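Local coordinates for protein thermosome subunit (Methanococcoides burtonii, PDB 3AQ1) that probably binds unfolded proteins and helps them to fold at the expense of ATP, as expected of a group II chaperonin subunit, at residues Leu191-Val197 and Ala281-Leu287; Met227-Ala231 and Met251-Ile256; Glu90-Ile96 and Gly356-Val360. One frame throughout, in Å; residues are numbered along the deposited sequence.

Interaction 1 of 3, residues Leu191-Val197 and Ala281-Leu287; sequences LLLSCPV and ATIIQDL
Ser194 and Leu192 clasp Ile284 by its backbone. Ile284 N donates to Leu192 O at 2.9 Å, and Ser194 N to Ile284 O at 3.0 Å. The serine then adds its hydroxyl: OG reaches Ile284 O at 3.2 Å from well above the carbonyl plane, on the same face as Ser194 N, and that oxygen is gripped twice. With chi1 at 65°, OG sits between the backbone N and the carbonyl carbon, close enough to its own amide for both to share the acceptor. A water accepts a hydrogen bond from Leu192 N at 2.7 Å and donates one to Thr282 O. The two segments run in the same direction, and the single bridge between Leu193 and Ile284 lays the loop along the end of strand 184-193, whose other flank carries the parallel strand 241-244 in what is probably the apical domain. The side chains of Leu191 and Ile284 cross at about a right angle, with Leu191 CD1 3.5 Å from Ile284 CD1, while Leu193 lies beside Ile284 with CD2 3.9 Å from Ile284 CG2. Leu287 closes the far end, its CD2 near Leu193 CD1 and its CG 3.7 Å from Cys195 SG. At the start, Leu192 sets CD1 against Ala281 CB. Farther out, helix 269-279 backs Leu192 through Leu272 and Leu275, helix 226-235 backs Leu193 through Val234, and Lys246 NZ bonds to Ser194 O.

Interaction 2 of 3, residues Met227-Ala231 and Met251-Ile256; sequences MREMA and MAQYYI
Met227 opens the contact by laying CG against the start of the second helix, 3.8 Å from Ala252 CB and 4.2 Å from Met251 CB. Because its chain folds back at chi2 (43°), this methylene does most of the touching, and SD stays farther off, 4.2 Å from Ala252 CB. Phe199 lies against Met227 as well. The carbonyl oxygen of Met227, already holding Ala231 N within its own helix, also sits at the edge of the Tyr255 ring. Arg228 comes next and carries the polar part. Its chain runs extended from CG to NE and crosses the tyrosine at about a right angle, with CG 3.4 Å from Tyr255 CE2 in an oblique approach. At the end NE donates to Tyr255 OH at 3.1 Å, a bent bond (137° at the hydrogen) with the oxygen somewhat out of the guanidinium plane. Guanidinium and ring stand steeply to each other, 72° between planes, so they do not stack. The two helices belong to successive beta-alpha-beta crossovers: 226-235 links strand 184-193 to its parallel neighbour 241-244, and 250-258 carries the chain from there to 262-264. Their short segments approach to 8.7 Å between axes. Ala231, one turn beyond Met227, faces straight into the second helix where the backbones come nearest: its CB rests 4.0 Å from Ala252 CB and 3.7 Å from Tyr255 CB. Just before the second helix, Asp249 OD1 accepts the hydrogen bond of Ala252 N.

Interaction 3 of 3, residues Glu90-Ile96 and Gly356-Val360; sequences ETITIAI and GKVVV
One outer strand of a three-stranded antiparallel sheet, in what is probably the equatorial domain, is formed here as Ile94 pairs with Val358 just after helix 71-92 ends. Ile94 N donates almost straight (170°) to Val358 O at 3.0 Å, and Val358 N returns the bond to Ile94 O. One residue further, Ala95 and Lys357 make the non-hydrogen-bonded pair, and Ile96 N then bonds to Gly356 O at 2.9 Å, coming from above the carbonyl plane. Gly356 itself leaves helix 332-355 with a positive phi of 76°, a turn that glycine takes easily, and passes straight into the strand. On the face of Ile94 and Val358, Ile96 CG1 packs 3.8 Å from Val358 CG1, with helix 101-109 behind both, and Ile94 CB lies 4.0 Å from Val358 CG2. The other face, with Ala95 and Lys357, is more polar. The lysine chain passes Thr93, whose OG1 is 3.4 Å from Lys357 CD and bonds back to Leu89 O at the helix end. Bent at chi2 and again at chi4 (68°), the lysine brings NZ to Glu90 OE2 at 2.6 Å, a salt bridge on the anti side of the carboxylate and slightly out of its plane. With an alanine in place of Lys357, Glu90 would probably be left without its charged mate and Thr93 without the methylenes that line it. The chemistry is thus split: backbone bonds and aliphatic branches bind strand to strand, whereas an ion pair toward solvent, with Glu90 exposed, ties strand 357-360 to the last turn of helix 71-92.

Overall arrangement
Interactions 1 and 2 belong to one region and touch: Val197 CG1 packs 3.5 Å from Met230 CG, and helix 226-235 follows strand 184-193. Interaction 3 lies on the opposite side of the chain's centre, about 47 Å from interaction 1 and 60 Å from interaction 2, centre to centre. In each the aliphatic part is mostly buried, while Gln285, Arg228 and Glu90 lie at the exposed side. Interactions 1 and 3 rest on backbone pairing, a lone bridge to a loop in interaction 1 and a two-pair antiparallel ladder in interaction 3; interaction 2 joins helices mainly through side chains. Polar side-chain groups differ likewise: a buried serine hydroxyl, an arginine-tyrosine bond, a salt bridge to an exposed glutamate.

Interaction 1 of 3, residues Leu191-Val197 and Ala281-Leu287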
loop_
_atom_site.group_PDB
_atom_site.type_symbol
_atom_site.label_atom_id
_atom_site.label_comp_id
_atom_site.label_asym_id
_atom_site.label_seq_id
_atom_site.Cartn_x
_atom_site.Cartn_y
_atom_site.Cartn_z
ATOM N N LEU A 191 7.092 12.087 26.224
ATOM C CA LEU A 191 8.534 11.996 26.033
ATOM C C LEU A 191 8.883 10.604 25.491
ATOM O O LEU A 191 8.461 9.600 26.054
ATOM C CB LEU A 191 9.251 12.260 27.368
ATOM C CG LEU A 191 10.778 12.214 27.430
ATOM C CD1 LEU A 191 11.384 13.422 26.742
ATOM C CD2 LEU A 191 11.267 12.128 28.868
ATOM N N LEU A 192 9.628 10.539 24.390
ATOM C CA LEU A 192 10.065 9.247 23.846
ATOM C C LEU A 192 11.551 9.023 24.114
ATOM O O LEU A 192 12.373 9.862 23.759
ATOM C CB LEU A 192 9.759 9.143 22.344
ATOM C CG LEU A 192 8.302 9.500 22.024
ATOM C CD1 LEU A 192 8.030 9.551 20.535
ATOM C CD2 LEU A 192 7.382 8.531 22.694
ATOM N N LEU A 193 11.887 7.908 24.762
ATOM C CA LEU A 193 13.284 7.562 25.034
ATOM C C LEU A 193 13.677 6.288 24.317
ATOM O O LEU A 193 13.022 5.266 24.460
ATOM C CB LEU A 193 13.523 7.359 26.535
ATOM C CG LEU A 193 13.125 8.483 27.508
ATOM C CD1 LEU A 193 13.534 8.159 28.942
ATOM C CD2 LEU A 193 13.724 9.795 27.082
ATOM N N SER A 194 14.755 6.341 23.548
ATOM C CA SER A 194 15.333 5.125 22.978
ATOM C C SER A 194 16.449 4.647 23.904
ATOM O O SER A 194 16.907 3.515 23.816
ATOM C CB SER A 194 15.882 5.382 21.578
ATOM O OG SER A 194 16.975 6.291 21.633
ATOM N N CYS A 195 16.879 5.519 24.806
ATOM C CA CYS A 195 17.868 5.137 25.793
ATOM C C CYS A 195 17.207 4.563 27.037
ATOM O O CYS A 195 16.060 4.887 27.342
ATOM C CB CYS A 195 18.751 6.330 26.167
ATOM S SG CYS A 195 17.916 7.687 26.955
ATOM N N PRO A 196 17.939 3.712 27.766
ATOM C CA PRO A 196 17.440 3.147 29.019
ATOM C C PRO A 196 17.460 4.204 30.103
ATOM O O PRO A 196 18.282 5.117 30.045
ATOM C CB PRO A 196 18.489 2.073 29.368
ATOM C CG PRO A 196 19.417 1.990 28.192
ATOM C CD PRO A 196 19.329 3.309 27.503
ATOM N N VAL A 197 16.572 4.076 31.081
ATOM C CA VAL A 197 16.662 4.870 32.295
ATOM C C VAL A 197 17.110 3.970 33.435
ATOM O O VAL A 197 16.361 3.720 34.374
ATOM C CB VAL A 197 15.320 5.516 32.658
ATOM C CG1 VAL A 197 15.491 6.472 33.842
ATOM C CG2 VAL A 197 14.733 6.245 31.452
ATOM N N ALA A 281 6.527 13.964 19.166
ATOM C CA ALA A 281 7.654 13.790 20.061
ATOM C C ALA A 281 8.918 13.505 19.282
ATOM O O ALA A 281 8.876 12.920 18.210
ATOM C CB ALA A 281 7.389 12.677 21.042
ATOM N N THR A 282 10.046 13.925 19.834
ATOM C CA THR A 282 11.335 13.621 19.249
ATOM C C THR A 282 12.034 12.576 20.098
ATOM O O THR A 282 12.299 12.791 21.275
ATOM C CB THR A 282 12.201 14.880 19.122
ATOM O OG1 THR A 282 11.456 15.897 18.438
ATOM C CG2 THR A 282 13.471 14.569 18.341
ATOM N N ILE A 283 12.303 11.429 19.492
ATOM C CA ILE A 283 12.953 10.324 20.173
ATOM C C ILE A 283 14.313 10.764 20.680
ATOM O O ILE A 283 15.116 11.298 19.927
ATOM C CB ILE A 283 13.142 9.125 19.229
ATOM C CG1 ILE A 283 11.834 8.825 18.486
ATOM C CG2 ILE A 283 13.653 7.941 20.007
ATOM C CD1 ILE A 283 11.703 7.407 17.986
ATOM N N ILE A 284 14.567 10.522 21.957
ATOM C CA ILE A 284 15.744 11.044 22.630
ATOM C C ILE A 284 16.722 9.937 22.954
ATOM O O ILE A 284 16.321 8.880 23.453
ATOM C CB ILE A 284 15.328 11.699 23.934
ATOM C CG1 ILE A 284 14.879 13.125 23.676
ATOM C CG2 ILE A 284 16.445 11.653 24.936
ATOM C CD1 ILE A 284 14.323 13.740 24.905
ATOM N N GLN A 285 18.004 10.178 22.678
ATOM C CA GLN A 285 19.036 9.170 22.925
ATOM C C GLN A 285 19.905 9.518 24.116
ATOM O O GLN A 285 20.486 8.641 24.742
ATOM C CB GLN A 285 19.911 8.951 21.692
ATOM C CG GLN A 285 19.582 7.687 20.926
ATOM C CD GLN A 285 18.867 7.976 19.620
ATOM O OE1 GLN A 285 19.002 9.066 19.065
ATOM N NE2 GLN A 285 18.108 6.994 19.117
ATOM N N ASP A 286 19.987 10.805 24.428
ATOM C CA ASP A 286 20.799 11.271 25.540
ATOM C C ASP A 286 19.860 11.944 26.526
ATOM O O ASP A 286 19.190 12.911 26.179
ATOM C CB ASP A 286 21.861 12.259 25.031
ATOM C CG ASP A 286 22.877 12.677 26.108
ATOM O OD1 ASP A 286 22.626 12.479 27.318
ATOM O OD2 ASP A 286 23.940 13.225 25.732
ATOM N N LEU A 287 19.797 11.425 27.749
ATOM C CA LEU A 287 18.963 12.033 28.790
ATOM C C LEU A 287 19.416 13.451 29.142
ATOM O O LEU A 287 18.670 14.221 29.757
ATOM C CB LEU A 287 18.956 11.171 30.059
ATOM C CG LEU A 287 18.362 9.763 30.022
ATOM C CD1 LEU A 287 18.746 9.013 31.280
ATOM C CD2 LEU A 287 16.847 9.796 29.852
HETATM O O HOH W 1 10.311 12.898 23.199
#

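Interaction 2 of 3, residues Met227-Ala231 and Met251-Ile256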
loop_
_atom_site.group_PDB
_atom_site.type_symbol
_atom_site.label_atom_id
_atom_site.label_comp_id
_atom_site.label_asym_id
_atom_site.label_seq_id
_atom_site.Cartn_x
_atom_site.Cartn_y
_atom_site.Cartn_z
ATOM N N MET A 227 20.234 7.225 41.159
ATOM C CA MET A 227 19.035 7.044 40.364
ATOM C C MET A 227 18.059 8.203 40.552
ATOM O O MET A 227 17.145 8.385 39.753
ATOM C CB MET A 227 18.395 5.695 40.715
ATOM C CG MET A 227 17.737 4.957 39.562
ATOM S SD MET A 227 18.656 4.946 38.006
ATOM C CE MET A 227 20.284 4.476 38.563
ATOM N N ARG A 228 18.260 8.992 41.603
ATOM C CA ARG A 228 17.460 10.201 41.791
ATOM C C ARG A 228 17.730 11.161 40.639
ATOM O O ARG A 228 16.801 11.627 39.972
ATOM C CB ARG A 228 17.779 10.870 43.129
ATOM C CG ARG A 228 16.589 10.958 44.076
ATOM C CD ARG A 228 17.048 11.126 45.518
ATOM N NE ARG A 228 15.970 10.849 46.464
ATOM C CZ ARG A 228 15.190 11.780 47.010
ATOM N NH1 ARG A 228 15.369 13.063 46.711
ATOM N NH2 ARG A 228 14.232 11.428 47.860
ATOM N N GLU A 229 19.010 11.435 40.402
ATOM C CA GLU A 229 19.418 12.299 39.301
ATOM C C GLU A 229 19.025 11.773 37.910
ATOM O O GLU A 229 18.721 12.554 37.006
ATOM C CB GLU A 229 20.917 12.583 39.372
ATOM C CG GLU A 229 21.305 13.392 40.587
ATOM C CD GLU A 229 22.776 13.736 40.603
ATOM O OE1 GLU A 229 23.542 13.062 39.874
ATOM O OE2 GLU A 229 23.161 14.677 41.340
ATOM N N MET A 230 19.031 10.458 37.727
ATOM C CA MET A 230 18.576 9.900 36.463
ATOM C C MET A 230 17.088 10.181 36.286
ATOM O O MET A 230 16.661 10.764 35.286
ATOM C CB MET A 230 18.828 8.405 36.438
ATOM C CG MET A 230 18.466 7.715 35.143
ATOM S SD MET A 230 19.893 6.768 34.645
ATOM C CE MET A 230 21.073 8.115 34.448
ATOM N N ALA A 231 16.298 9.770 37.271
ATOM C CA ALA A 231 14.864 10.004 37.225
ATOM C C ALA A 231 14.536 11.498 37.107
ATOM O O ALA A 231 13.649 11.889 36.345
ATOM C CB ALA A 231 14.180 9.378 38.438
ATOM N N MET A 251 13.946 1.944 41.052
ATOM C CA MET A 251 13.975 3.131 41.883
ATOM C C MET A 251 13.603 4.366 41.057
ATOM O O MET A 251 12.815 5.198 41.490
ATOM C CB MET A 251 15.344 3.285 42.530
ATOM C CG MET A 251 15.343 4.224 43.711
ATOM S SD MET A 251 14.592 3.538 45.197
ATOM C CE MET A 251 15.582 2.058 45.398
ATOM N N ALA A 252 14.149 4.467 39.851
ATOM C CA ALA A 252 13.721 5.505 38.931
ATOM C C ALA A 252 12.216 5.427 38.632
ATOM O O ALA A 252 11.574 6.442 38.364
ATOM C CB ALA A 252 14.526 5.448 37.655
ATOM N N GLN A 253 11.644 4.231 38.669
ATOM C CA GLN A 253 10.215 4.127 38.451
ATOM C C GLN A 253 9.454 4.694 39.634
ATOM O O GLN A 253 8.376 5.253 39.475
ATOM C CB GLN A 253 9.800 2.692 38.220
ATOM C CG GLN A 253 10.105 2.168 36.844
ATOM C CD GLN A 253 9.496 0.810 36.638
ATOM O OE1 GLN A 253 10.087 -0.062 36.021
ATOM N NE2 GLN A 253 8.309 0.623 37.180
ATOM N N TYR A 254 10.024 4.556 40.823
ATOM C CA TYR A 254 9.385 5.065 42.034
ATOM C C TYR A 254 9.281 6.603 42.044
ATOM O O TYR A 254 8.228 7.162 42.338
ATOM C CB TYR A 254 10.114 4.555 43.280
ATOM C CG TYR A 254 9.569 5.129 44.565
ATOM C CD1 TYR A 254 8.310 4.776 45.017
ATOM C CD2 TYR A 254 10.311 6.038 45.319
ATOM C CE1 TYR A 254 7.804 5.301 46.180
ATOM C CE2 TYR A 254 9.813 6.567 46.484
ATOM C CZ TYR A 254 8.554 6.196 46.916
ATOM O OH TYR A 254 8.031 6.710 48.083
ATOM N N TYR A 255 10.381 7.270 41.710
ATOM C CA TYR A 255 10.418 8.725 41.587
ATOM C C TYR A 255 9.512 9.240 40.480
ATOM O O TYR A 255 8.790 10.226 40.661
ATOM C CB TYR A 255 11.855 9.193 41.345
ATOM C CG TYR A 255 12.766 8.857 42.494
ATOM C CD1 TYR A 255 12.337 9.003 43.807
ATOM C CD2 TYR A 255 14.052 8.400 42.273
ATOM C CE1 TYR A 255 13.163 8.692 44.870
ATOM C CE2 TYR A 255 14.890 8.091 43.331
ATOM C CZ TYR A 255 14.438 8.237 44.622
ATOM O OH TYR A 255 15.272 7.924 45.668
ATOM N N ILE A 256 9.566 8.571 39.331
ATOM C CA ILE A 256 8.748 8.938 38.189
ATOM C C ILE A 256 7.293 8.756 38.573
ATOM O O ILE A 256 6.444 9.609 38.312
ATOM C CB ILE A 256 9.095 8.080 36.956
ATOM C CG1 ILE A 256 10.542 8.334 36.541
ATOM C CG2 ILE A 256 8.171 8.402 35.796
ATOM C CD1 ILE A 256 10.971 7.526 35.365
#

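Interaction 3 of 3, residues Glu90-Ile96 and Gly356-Val360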
loop_
_atom_site.group_PDB
_atom_site.type_symbol
_atom_site.label_atom_id
_atom_site.label_comp_id
_atom_site.label_asym_id
_atom_site.label_seq_id
_atom_site.Cartn_x
_atom_site.Cartn_y
_atom_site.Cartn_z
ATOM N N GLU A 90 -5.357 6.660 -19.803
ATOM C CA GLU A 90 -6.170 7.615 -19.050
ATOM C C GLU A 90 -7.561 7.729 -19.647
ATOM O O GLU A 90 -8.499 8.165 -18.984
ATOM C CB GLU A 90 -5.513 8.989 -19.016
ATOM C CG GLU A 90 -5.518 9.609 -17.639
ATOM C CD GLU A 90 -4.116 9.821 -17.105
ATOM O OE1 GLU A 90 -3.269 10.330 -17.871
ATOM O OE2 GLU A 90 -3.863 9.484 -15.926
ATOM N N THR A 91 -7.678 7.322 -20.904
ATOM C CA THR A 91 -8.939 7.358 -21.629
ATOM C C THR A 91 -9.778 6.096 -21.418
ATOM O O THR A 91 -10.995 6.161 -21.452
ATOM C CB THR A 91 -8.699 7.603 -23.150
ATOM O OG1 THR A 91 -8.572 9.013 -23.401
ATOM C CG2 THR A 91 -9.840 7.027 -23.998
ATOM N N ILE A 92 -9.135 4.953 -21.186
ATOM C CA ILE A 92 -9.859 3.680 -21.066
ATOM C C ILE A 92 -9.914 3.106 -19.646
ATOM O O ILE A 92 -10.383 1.985 -19.438
ATOM C CB ILE A 92 -9.259 2.605 -21.981
ATOM C CG1 ILE A 92 -8.010 2.001 -21.345
ATOM C CG2 ILE A 92 -8.917 3.201 -23.325
ATOM C CD1 ILE A 92 -7.574 0.709 -21.982
ATOM N N THR A 93 -9.429 3.870 -18.673
ATOM C CA THR A 93 -9.446 3.436 -17.283
ATOM C C THR A 93 -10.800 3.673 -16.653
ATOM O O THR A 93 -11.592 4.469 -17.149
ATOM C CB THR A 93 -8.422 4.195 -16.453
ATOM O OG1 THR A 93 -8.444 5.571 -16.837
ATOM C CG2 THR A 93 -7.046 3.644 -16.690
ATOM N N ILE A 94 -11.047 2.975 -15.550
ATOM C CA ILE A 94 -12.276 3.118 -14.782
ATOM C C ILE A 94 -11.967 3.989 -13.587
ATOM O O ILE A 94 -10.999 3.734 -12.878
ATOM C CB ILE A 94 -12.747 1.755 -14.275
ATOM C CG1 ILE A 94 -12.892 0.779 -15.451
ATOM C CG2 ILE A 94 -14.023 1.893 -13.460
ATOM C CD1 ILE A 94 -13.535 -0.528 -15.093
ATOM N N ALA A 95 -12.775 5.022 -13.373
ATOM C CA ALA A 95 -12.516 5.989 -12.300
ATOM C C ALA A 95 -13.029 5.509 -10.956
ATOM O O ALA A 95 -14.145 4.985 -10.842
ATOM C CB ALA A 95 -13.106 7.367 -12.632
ATOM N N ILE A 96 -12.200 5.699 -9.937
ATOM C CA ILE A 96 -12.540 5.275 -8.592
ATOM C C ILE A 96 -12.359 6.428 -7.626
ATOM O O ILE A 96 -11.258 6.939 -7.459
ATOM C CB ILE A 96 -11.676 4.082 -8.152
ATOM C CG1 ILE A 96 -11.833 2.950 -9.155
ATOM C CG2 ILE A 96 -12.089 3.598 -6.761
ATOM C CD1 ILE A 96 -13.226 2.342 -9.138
ATOM N N GLY A 356 -6.691 7.198 -8.616
ATOM C CA GLY A 356 -8.005 7.672 -9.022
ATOM C C GLY A 356 -8.589 6.834 -10.148
ATOM O O GLY A 356 -9.702 7.089 -10.618
ATOM N N LYS A 357 -7.827 5.827 -10.585
ATOM C CA LYS A 357 -8.208 5.000 -11.718
ATOM C C LYS A 357 -7.695 3.578 -11.544
ATOM O O LYS A 357 -6.656 3.352 -10.915
ATOM C CB LYS A 357 -7.672 5.603 -13.020
ATOM C CG LYS A 357 -7.570 7.136 -12.987
ATOM C CD LYS A 357 -7.774 7.777 -14.351
ATOM C CE LYS A 357 -7.298 9.223 -14.366
ATOM N NZ LYS A 357 -5.813 9.318 -14.235
ATOM N N VAL A 358 -8.444 2.616 -12.076
ATOM C CA VAL A 358 -7.962 1.246 -12.162
ATOM C C VAL A 358 -8.110 0.737 -13.582
ATOM O O VAL A 358 -8.939 1.235 -14.352
ATOM C CB VAL A 358 -8.733 0.290 -11.254
ATOM C CG1 VAL A 358 -8.773 0.820 -9.854
ATOM C CG2 VAL A 358 -10.133 0.095 -11.789
ATOM N N VAL A 359 -7.289 -0.257 -13.908
ATOM C CA VAL A 359 -7.346 -0.972 -15.174
ATOM C C VAL A 359 -7.903 -2.344 -14.856
ATOM O O VAL A 359 -7.772 -2.807 -13.729
ATOM C CB VAL A 359 -5.932 -1.158 -15.757
ATOM C CG1 VAL A 359 -5.984 -1.918 -17.056
ATOM C CG2 VAL A 359 -5.273 0.177 -15.968
ATOM N N VAL A 360 -8.536 -3.000 -15.820
ATOM C CA VAL A 360 -8.887 -4.398 -15.618
ATOM C C VAL A 360 -7.887 -5.268 -16.339
ATOM O O VAL A 360 -7.201 -4.794 -17.239
ATOM C CB VAL A 360 -10.297 -4.717 -16.081
ATOM C CG1 VAL A 360 -11.272 -4.292 -15.008
ATOM C CG2 VAL A 360 -10.585 -4.022 -17.407
#